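PDB 3ZXN: anti-sigma-factor antagonist (STAS) domain protein from Moorella thermoacetica, which probably serves as an RsbS-type scaffold component of the bacterial stressosome, a signalling complex that in this system appears to control secondary messengers. Local coordinates for residues W14-E19 / I28-E33; F59-L64 / T92-D97. The protein carries 1 engineered substitution. All blocks are in the same frame, centred on the assembly; numbering follows the deposited sequence.

Overall arrangement
The chain starts with strands 7-10 and 13-17, an antiparallel pair at one side of the sheet. Contact 1 closes the first connection after them: the end of strand 13-17 meets helix 25-38. The chain then passes through strand 45-49 into helix 58-74. Contact 2 opens there and closes after strand 78-81, where the end of helix 85-93 meets the start of helix 58-74. The two contacts follow in series, neither nested nor crossed. The centres of contact 1 and contact 2 are about 15 Å apart. They touch where Lys-31 CD packs on Val-63 CG2 at 4.0 Å. Helices 25-38 and 58-74 are thus joined side by side within one STAS domain.

Contact 1: W14-E19 / I28-E33; sequences WVVAIE and IQFKEE
The Phe-30 ring receives Val-16 and Ile-18 at its outer end. Both come obliquely from the same side of the ring plane, Val-16 by CE1 and CZ, Ile-18 by CE2. Val-16 CG1 is 3.5 Å from Phe-30 CE1. The same methyl lies 3.6 Å from Phe-30 CZ. Ile-18 CD1 lies by the other meta carbon, 3.8 Å from Phe-30 CE2. No other residues of 14-19 and 28-33 meet.

The ring reaches the strand because Phe-30 CG stands roughly anti to its backbone N (chi1 154°). This sends the side chain off the helix toward Val-16, whose side chain comes from the opposite direction. The Ile-18 side chain crosses that of Phe-30 at about a right angle. It is extended at chi2 (171°), and this carries CD1 out to the ring, although the closest pair of CA atoms, Ile-18 CA and Phe-30 CA, is 9.2 Å apart.

No hydrogen bond spans the two segments. All three side chains are buried, and the contact is purely apolar. Val-5 also packs on both Val-16 and Phe-30, while Leu-34 covers Val-16 from the next turn of the helix. Ile-18 continues onto Ile-48 and Ile-50. On the helix flank, Lys-31 NZ forms a salt bridge with Glu-66 of helix 58-74.

The strand pairs through its backbone with strand 45-49, which runs parallel to it and follows helix 25-38. Phe-30 packs helix 25-38 onto the sheet within the beta-alpha-beta unit that strand 13-17, helix 25-38 and strand 45-49 form in the STAS fold.

Contact 2: F59-L64 / T92-D97; sequences FVTRVL and TEMGLD
Thr-61 and Met-94 meet through torsions that send both branches of the threonine to the methionine. Thr-61 chi1 is -62°, which puts CG2 opposite the backbone N and OG1 opposite the carbonyl carbon. Met-94 CG lies opposite its own carbonyl carbon (chi1 -66°), and the chain beyond is extended. It crosses the threonine side chain at about a right angle.

The methyl takes the base of the methionine, with Thr-61 CG2 3.5 Å from Met-94 CB. The hydroxyl lies further along, with Thr-61 OG1 3.4 Å from Met-94 SD. Beyond the sulfur the methionine leads away from the helix. The two backbones come nearest at this pair, 6.8 Å between Thr-61 CA and Met-94 CA.

One turn further along helix 58-74, Leu-64 meets Leu-96 more loosely. Leu-64 CB is 4.2 Å from Leu-96 CD2, and the other methyl, Leu-96 CD1, faces the backbone oxygen Leu-64 O at 4.2 Å. Both leucines also rest on Leu-80 of strand 78-81.

Between Met-94 and Leu-96 the chain turns in a Schellman motif that ends helix 85-93. Gly-95 is its C-prime residue, with positive phi (107°), and Gly-95 N bonds to Thr-92 O at 3.2 Å. Met-94 and Leu-96, on either side of Gly-95 in the chain, both start out toward helix 58-74.

No hydrogen bond joins the two segments. Thr-61 OG1 is already bonded to the backbone oxygen of Asp-57, one turn back in the chain. Its approach to the sulfur is therefore best read as van der Waals packing. The contact thus rests on such packing alone, and the Thr-61 hydroxyl has its polar partner close by in its own part of the chain.

Contact 1: W14-E19 / I28-E33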
ATOM      1  N   TRP A  14      -8.986   4.804   0.364  1.00 25.55           N
ATOM      2  CA  TRP A  14      -8.203   4.721  -0.849  1.00 19.05           C
ATOM      3  C   TRP A  14      -7.884   3.263  -1.076  1.00 23.77           C
ATOM      4  O   TRP A  14      -7.510   2.563  -0.135  1.00 24.43           O
ATOM      5  CB  TRP A  14      -6.867   5.491  -0.674  1.00 18.01           C
ATOM      6  CG  TRP A  14      -7.056   6.953  -0.340  1.00 28.34           C
ATOM      7  CD1 TRP A  14      -6.872   7.557   0.882  1.00 27.45           C
ATOM      8  CD2 TRP A  14      -7.466   7.984  -1.237  1.00 29.41           C
ATOM      9  NE1 TRP A  14      -7.139   8.908   0.790  1.00 33.15           N
ATOM     10  CE2 TRP A  14      -7.500   9.196  -0.501  1.00 30.80           C
ATOM     11  CE3 TRP A  14      -7.792   8.007  -2.597  1.00 27.29           C
ATOM     12  CZ2 TRP A  14      -7.855  10.410  -1.080  1.00 31.22           C
ATOM     13  CZ3 TRP A  14      -8.151   9.220  -3.170  1.00 38.02           C
ATOM     14  CH2 TRP A  14      -8.177  10.404  -2.411  1.00 36.30           C
ATOM     15  N   VAL A  15      -8.035   2.811  -2.321  1.00 25.74           N
ATOM     16  CA  VAL A  15      -7.741   1.437  -2.706  1.00 23.46           C
ATOM     17  C   VAL A  15      -6.885   1.411  -3.973  1.00 27.37           C
ATOM     18  O   VAL A  15      -7.223   2.046  -4.984  1.00 27.89           O
ATOM     19  CB  VAL A  15      -9.043   0.612  -2.989  1.00 29.23           C
ATOM     20  CG1 VAL A  15      -8.678  -0.726  -3.578  1.00 29.67           C
ATOM     21  CG2 VAL A  15      -9.882   0.450  -1.723  1.00 27.16           C
ATOM     22  N   VAL A  16      -5.770   0.689  -3.907  1.00 25.94           N
ATOM     23  CA  VAL A  16      -4.821   0.615  -5.006  1.00 24.70           C
ATOM     24  C   VAL A  16      -4.352  -0.824  -5.192  1.00 27.97           C
ATOM     25  O   VAL A  16      -4.040  -1.507  -4.221  1.00 27.05           O
ATOM     26  CB  VAL A  16      -3.547   1.477  -4.712  1.00 28.87           C
ATOM     27  CG1 VAL A  16      -2.482   1.252  -5.782  1.00 28.65           C
ATOM     28  CG2 VAL A  16      -3.905   2.951  -4.602  1.00 28.94           C
ATOM     29  N   ALA A  17      -4.296  -1.286  -6.437  1.00 24.86           N
ATOM     30  CA  ALA A  17      -3.647  -2.561  -6.721  1.00 28.85           C
ATOM     31  C   ALA A  17      -2.503  -2.335  -7.689  1.00 30.64           C
ATOM     32  O   ALA A  17      -2.693  -1.801  -8.778  1.00 39.35           O
ATOM     33  CB  ALA A  17      -4.640  -3.588  -7.283  1.00 28.98           C
ATOM     34  N   ILE A  18      -1.314  -2.747  -7.282  1.00 28.09           N
ATOM     35  CA  ILE A  18      -0.124  -2.557  -8.104  1.00 32.50           C
ATOM     36  C   ILE A  18       0.098  -3.773  -8.994  1.00 36.10           C
ATOM     37  O   ILE A  18       0.243  -4.892  -8.504  1.00 37.79           O
ATOM     38  CB  ILE A  18       1.111  -2.305  -7.237  1.00 34.05           C
ATOM     39  CG1 ILE A  18       0.957  -0.991  -6.463  1.00 32.97           C
ATOM     40  CG2 ILE A  18       2.370  -2.244  -8.099  1.00 38.70           C
ATOM     41  CD1 ILE A  18       2.037  -0.767  -5.424  1.00 35.36           C
ATOM     42  N   GLU A  19       0.108  -3.551 -10.307  1.00 42.43           N
ATOM     43  CA  GLU A  19       0.301  -4.632 -11.268  1.00 46.72           C
ATOM     44  C   GLU A  19       1.733  -4.617 -11.824  1.00 47.69           C
ATOM     45  O   GLU A  19       2.502  -3.696 -11.549  1.00 45.29           O
ATOM     46  CB  GLU A  19      -0.735  -4.532 -12.394  1.00 46.31           C
ATOM     47  CG  GLU A  19      -2.200  -4.501 -11.913  1.00 50.60           C
ATOM     48  CD  GLU A  19      -2.760  -5.885 -11.548  1.00 50.21           C
ATOM     49  OE1 GLU A  19      -2.357  -6.879 -12.195  1.00 48.27           O
ATOM     50  OE2 GLU A  19      -3.604  -5.975 -10.616  1.00 42.59           O
ATOM     51  N   ILE A  28       7.433   5.466  -9.778  1.00 54.53           N
ATOM     52  CA  ILE A  28       7.693   6.811  -9.278  1.00 51.59           C
ATOM     53  C   ILE A  28       6.481   7.691  -9.551  1.00 45.60           C
ATOM     54  O   ILE A  28       6.029   8.435  -8.685  1.00 45.83           O
ATOM     55  CB  ILE A  28       8.929   7.427  -9.967  1.00 57.02           C
ATOM     56  CG1 ILE A  28      10.196   6.659  -9.580  1.00 58.67           C
ATOM     57  CG2 ILE A  28       9.058   8.892  -9.611  1.00 51.50           C
ATOM     58  CD1 ILE A  28      11.401   6.976 -10.453  1.00 70.19           C
ATOM     59  N   GLN A  29       5.957   7.588 -10.765  1.00 48.21           N
ATOM     60  CA  GLN A  29       4.767   8.326 -11.163  1.00 52.49           C
ATOM     61  C   GLN A  29       3.580   7.963 -10.279  1.00 49.90           C
ATOM     62  O   GLN A  29       2.790   8.828  -9.895  1.00 45.09           O
ATOM     63  CB  GLN A  29       4.440   8.028 -12.625  1.00 57.28           C
ATOM     64  CG  GLN A  29       3.094   8.546 -13.094  1.00 60.51           C
ATOM     65  CD  GLN A  29       2.818   8.176 -14.542  1.00 76.84           C
ATOM     66  OE1 GLN A  29       3.736   8.129 -15.366  1.00 81.53           O
ATOM     67  NE2 GLN A  29       1.554   7.900 -14.858  1.00 74.88           N
ATOM     68  N   PHE A  30       3.460   6.677  -9.959  1.00 49.75           N
ATOM     69  CA  PHE A  30       2.373   6.214  -9.115  1.00 42.24           C
ATOM     70  C   PHE A  30       2.493   6.752  -7.691  1.00 35.74           C
ATOM     71  O   PHE A  30       1.530   7.277  -7.146  1.00 33.76           O
ATOM     72  CB  PHE A  30       2.298   4.685  -9.092  1.00 43.66           C
ATOM     73  CG  PHE A  30       1.681   4.147  -7.842  1.00 37.65           C
ATOM     74  CD1 PHE A  30       0.335   4.352  -7.576  1.00 38.09           C
ATOM     75  CD2 PHE A  30       2.448   3.465  -6.912  1.00 41.65           C
ATOM     76  CE1 PHE A  30      -0.231   3.871  -6.417  1.00 35.14           C
ATOM     77  CE2 PHE A  30       1.876   2.975  -5.745  1.00 37.87           C
ATOM     78  CZ  PHE A  30       0.534   3.182  -5.503  1.00 30.62           C
ATOM     79  N   LYS A  31       3.678   6.619  -7.099  1.00 41.54           N
ATOM     80  CA  LYS A  31       3.927   7.104  -5.741  1.00 40.54           C
ATOM     81  C   LYS A  31       3.589   8.588  -5.627  1.00 37.18           C
ATOM     82  O   LYS A  31       2.937   9.019  -4.674  1.00 35.60           O
ATOM     83  CB  LYS A  31       5.381   6.863  -5.342  1.00 43.94           C
ATOM     84  CG  LYS A  31       5.675   7.158  -3.880  1.00 39.98           C
ATOM     85  CD  LYS A  31       7.154   7.298  -3.663  1.00 46.09           C
ATOM     86  CE  LYS A  31       7.716   8.458  -4.478  1.00 45.28           C
ATOM     87  NZ  LYS A  31       9.142   8.700  -4.140  1.00 47.77           N
ATOM     88  N   GLU A  32       4.014   9.362  -6.618  1.00 38.27           N
ATOM     89  CA  GLU A  32       3.756  10.796  -6.629  1.00 39.97           C
ATOM     90  C   GLU A  32       2.269  11.121  -6.674  1.00 35.15           C
ATOM     91  O   GLU A  32       1.792  11.969  -5.920  1.00 33.13           O
ATOM     92  CB  GLU A  32       4.486  11.467  -7.798  1.00 42.05           C
ATOM     93  CG  GLU A  32       5.996  11.522  -7.603  1.00 47.70           C
ATOM     94  CD  GLU A  32       6.732  12.078  -8.812  1.00 57.66           C
ATOM     95  OE1 GLU A  32       6.119  12.176  -9.900  1.00 59.74           O
ATOM     96  OE2 GLU A  32       7.930  12.411  -8.672  1.00 59.28           O
ATOM     97  N   GLU A  33       1.534  10.450  -7.555  1.00 35.94           N
ATOM     98  CA  GLU A  33       0.097  10.682  -7.651  1.00 34.96           C
ATOM     99  C   GLU A  33      -0.629  10.238  -6.379  1.00 31.94           C
ATOM    100  O   GLU A  33      -1.560  10.912  -5.912  1.00 28.80           O
ATOM    101  CB  GLU A  33      -0.495   9.985  -8.884  1.00 38.00           C
ATOM    102  CG  GLU A  33      -2.007  10.173  -9.018  1.00 38.78           C
ATOM    103  CD  GLU A  33      -2.616   9.461 -10.227  1.00 56.96           C
ATOM    104  OE1 GLU A  33      -1.896   8.699 -10.913  1.00 53.97           O
ATOM    105  OE2 GLU A  33      -3.826   9.665 -10.481  1.00 59.64           O
TER

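Contact 2: F59-L64 / T92-D97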
ATOM      1  N   PHE A  59      13.413  -1.190  -5.761  1.00 46.66           N
ATOM      2  CA  PHE A  59      12.730   0.062  -6.067  1.00 54.50           C
ATOM      3  C   PHE A  59      11.332   0.101  -5.452  1.00 48.91           C
ATOM      4  O   PHE A  59      10.993   1.037  -4.728  1.00 45.75           O
ATOM      5  CB  PHE A  59      12.626   0.271  -7.581  1.00 62.69           C
ATOM      6  CG  PHE A  59      13.951   0.444  -8.266  1.00 79.33           C
ATOM      7  CD1 PHE A  59      14.610   1.667  -8.239  1.00 85.55           C
ATOM      8  CD2 PHE A  59      14.540  -0.614  -8.948  1.00 82.91           C
ATOM      9  CE1 PHE A  59      15.834   1.830  -8.872  1.00 86.34           C
ATOM     10  CE2 PHE A  59      15.761  -0.457  -9.585  1.00 86.53           C
ATOM     11  CZ  PHE A  59      16.408   0.768  -9.547  1.00 90.21           C
ATOM     12  N   VAL A  60      10.523  -0.911  -5.752  1.00 44.91           N
ATOM     13  CA  VAL A  60       9.177  -1.007  -5.191  1.00 40.01           C
ATOM     14  C   VAL A  60       9.215  -0.971  -3.670  1.00 35.84           C
ATOM     15  O   VAL A  60       8.395  -0.302  -3.037  1.00 33.35           O
ATOM     16  CB  VAL A  60       8.460  -2.293  -5.656  1.00 45.90           C
ATOM     17  CG1 VAL A  60       7.171  -2.518  -4.854  1.00 36.46           C
ATOM     18  CG2 VAL A  60       8.161  -2.219  -7.142  1.00 49.53           C
ATOM     19  N   THR A  61      10.176  -1.681  -3.088  1.00 35.67           N
ATOM     20  CA  THR A  61      10.305  -1.732  -1.640  1.00 37.77           C
ATOM     21  C   THR A  61      10.471  -0.334  -1.054  1.00 39.06           C
ATOM     22  O   THR A  61       9.870   0.007  -0.032  1.00 29.63           O
ATOM     23  CB  THR A  61      11.497  -2.600  -1.196  1.00 39.97           C
ATOM     24  OG1 THR A  61      11.298  -3.950  -1.627  1.00 40.53           O
ATOM     25  CG2 THR A  61      11.625  -2.578   0.326  1.00 42.29           C
ATOM     26  N   ARG A  62      11.305   0.473  -1.697  1.00 39.50           N
ATOM     27  CA  ARG A  62      11.589   1.809  -1.183  1.00 38.57           C
ATOM     28  C   ARG A  62      10.355   2.690  -1.292  1.00 30.95           C
ATOM     29  O   ARG A  62      10.076   3.478  -0.398  1.00 33.37           O
ATOM     30  CB  ARG A  62      12.801   2.434  -1.887  1.00 43.81           C
ATOM     31  CG  ARG A  62      14.132   1.846  -1.413  1.00 55.21           C
ATOM     32  CD  ARG A  62      15.240   1.941  -2.475  1.00 69.81           C
ATOM     33  NE  ARG A  62      15.753   3.299  -2.649  1.00 78.02           N
ATOM     34  CZ  ARG A  62      15.591   4.027  -3.752  1.00 82.94           C
ATOM     35  NH1 ARG A  62      14.931   3.527  -4.792  1.00 73.32           N
ATOM     36  NH2 ARG A  62      16.094   5.254  -3.817  1.00 82.61           N
ATOM     37  N   VAL A  63       9.616   2.544  -2.386  1.00 31.13           N
ATOM     38  CA  VAL A  63       8.331   3.215  -2.539  1.00 31.80           C
ATOM     39  C   VAL A  63       7.340   2.828  -1.428  1.00 35.53           C
ATOM     40  O   VAL A  63       6.668   3.691  -0.848  1.00 28.63           O
ATOM     41  CB  VAL A  63       7.722   2.919  -3.906  1.00 38.85           C
ATOM     42  CG1 VAL A  63       6.226   3.175  -3.884  1.00 40.31           C
ATOM     43  CG2 VAL A  63       8.415   3.756  -4.983  1.00 40.22           C
ATOM     44  N   LEU A  64       7.255   1.530  -1.132  1.00 31.36           N
ATOM     45  CA  LEU A  64       6.411   1.061  -0.038  1.00 29.99           C
ATOM     46  C   LEU A  64       6.880   1.567   1.327  1.00 32.70           C
ATOM     47  O   LEU A  64       6.056   1.889   2.178  1.00 25.98           O
ATOM     48  CB  LEU A  64       6.296  -0.464  -0.034  1.00 29.92           C
ATOM     49  CG  LEU A  64       5.570  -1.050  -1.245  1.00 31.92           C
ATOM     50  CD1 LEU A  64       5.616  -2.574  -1.207  1.00 35.38           C
ATOM     51  CD2 LEU A  64       4.117  -0.553  -1.289  1.00 29.41           C
ATOM     52  N   THR A  92      11.161  -7.712   3.821  1.00 32.63           N
ATOM     53  CA  THR A  92      11.759  -7.591   5.141  1.00 32.18           C
ATOM     54  C   THR A  92      13.284  -7.429   5.022  1.00 40.58           C
ATOM     55  O   THR A  92      13.894  -6.684   5.776  1.00 35.43           O
ATOM     56  CB  THR A  92      11.417  -8.824   6.007  1.00 37.33           C
ATOM     57  OG1 THR A  92      10.006  -8.858   6.257  1.00 39.21           O
ATOM     58  CG2 THR A  92      12.151  -8.781   7.334  1.00 43.18           C
ATOM     59  N   GLU A  93      13.882  -8.126   4.062  1.00 43.13           N
ATOM     60  CA  GLU A  93      15.326  -8.076   3.865  1.00 44.94           C
ATOM     61  C   GLU A  93      15.742  -6.727   3.320  1.00 50.39           C
ATOM     62  O   GLU A  93      16.871  -6.285   3.523  1.00 47.04           O
ATOM     63  CB  GLU A  93      15.786  -9.186   2.917  1.00 46.55           C
ATOM     64  CG  GLU A  93      15.810 -10.564   3.557  1.00 52.33           C
ATOM     65  CD  GLU A  93      16.166 -11.665   2.573  1.00 61.49           C
ATOM     66  OE1 GLU A  93      16.169 -11.396   1.350  1.00 60.44           O
ATOM     67  OE2 GLU A  93      16.436 -12.801   3.026  1.00 58.30           O
ATOM     68  N   MET A  94      14.823  -6.062   2.633  1.00 47.55           N
ATOM     69  CA  MET A  94      15.117  -4.752   2.072  1.00 37.07           C
ATOM     70  C   MET A  94      14.712  -3.593   2.995  1.00 39.28           C
ATOM     71  O   MET A  94      14.791  -2.432   2.600  1.00 39.35           O
ATOM     72  CB  MET A  94      14.489  -4.622   0.678  1.00 43.98           C
ATOM     73  CG  MET A  94      15.115  -5.571  -0.354  1.00 47.47           C
ATOM     74  SD  MET A  94      14.215  -5.713  -1.919  1.00 59.49           S
ATOM     75  CE  MET A  94      15.377  -6.693  -2.877  1.00 65.24           C
ATOM     76  N   GLY A  95      14.271  -3.908   4.216  1.00 36.75           N
ATOM     77  CA  GLY A  95      14.014  -2.886   5.225  1.00 38.49           C
ATOM     78  C   GLY A  95      12.567  -2.536   5.592  1.00 39.29           C
ATOM     79  O   GLY A  95      12.328  -1.664   6.440  1.00 33.80           O
ATOM     80  N   LEU A  96      11.594  -3.195   4.972  1.00 35.83           N
ATOM     81  CA  LEU A  96      10.188  -2.923   5.307  1.00 29.49           C
ATOM     82  C   LEU A  96       9.776  -3.757   6.525  1.00 30.61           C
ATOM     83  O   LEU A  96       9.845  -4.984   6.488  1.00 36.19           O
ATOM     84  CB  LEU A  96       9.270  -3.212   4.105  1.00 33.44           C
ATOM     85  CG  LEU A  96       7.786  -2.806   4.218  1.00 34.73           C
ATOM     86  CD1 LEU A  96       7.649  -1.300   4.334  1.00 29.89           C
ATOM     87  CD2 LEU A  96       6.978  -3.304   3.029  1.00 32.10           C
ATOM     88  N   ASP A  97       9.353  -3.102   7.602  1.00 28.23           N
ATOM     89  CA  ASP A  97       8.989  -3.828   8.814  1.00 35.26           C
ATOM     90  C   ASP A  97       7.581  -4.427   8.699  1.00 30.47           C
ATOM     91  O   ASP A  97       6.593  -3.793   9.068  1.00 33.15           O
ATOM     92  CB  ASP A  97       9.068  -2.928  10.043  1.00 36.37           C
ATOM     93  CG  ASP A  97       8.627  -3.637  11.305  1.00 42.51           C
ATOM     94  OD1 ASP A  97       8.742  -4.884  11.366  1.00 43.14           O
ATOM     95  OD2 ASP A  97       8.152  -2.949  12.230  1.00 51.15           O
TER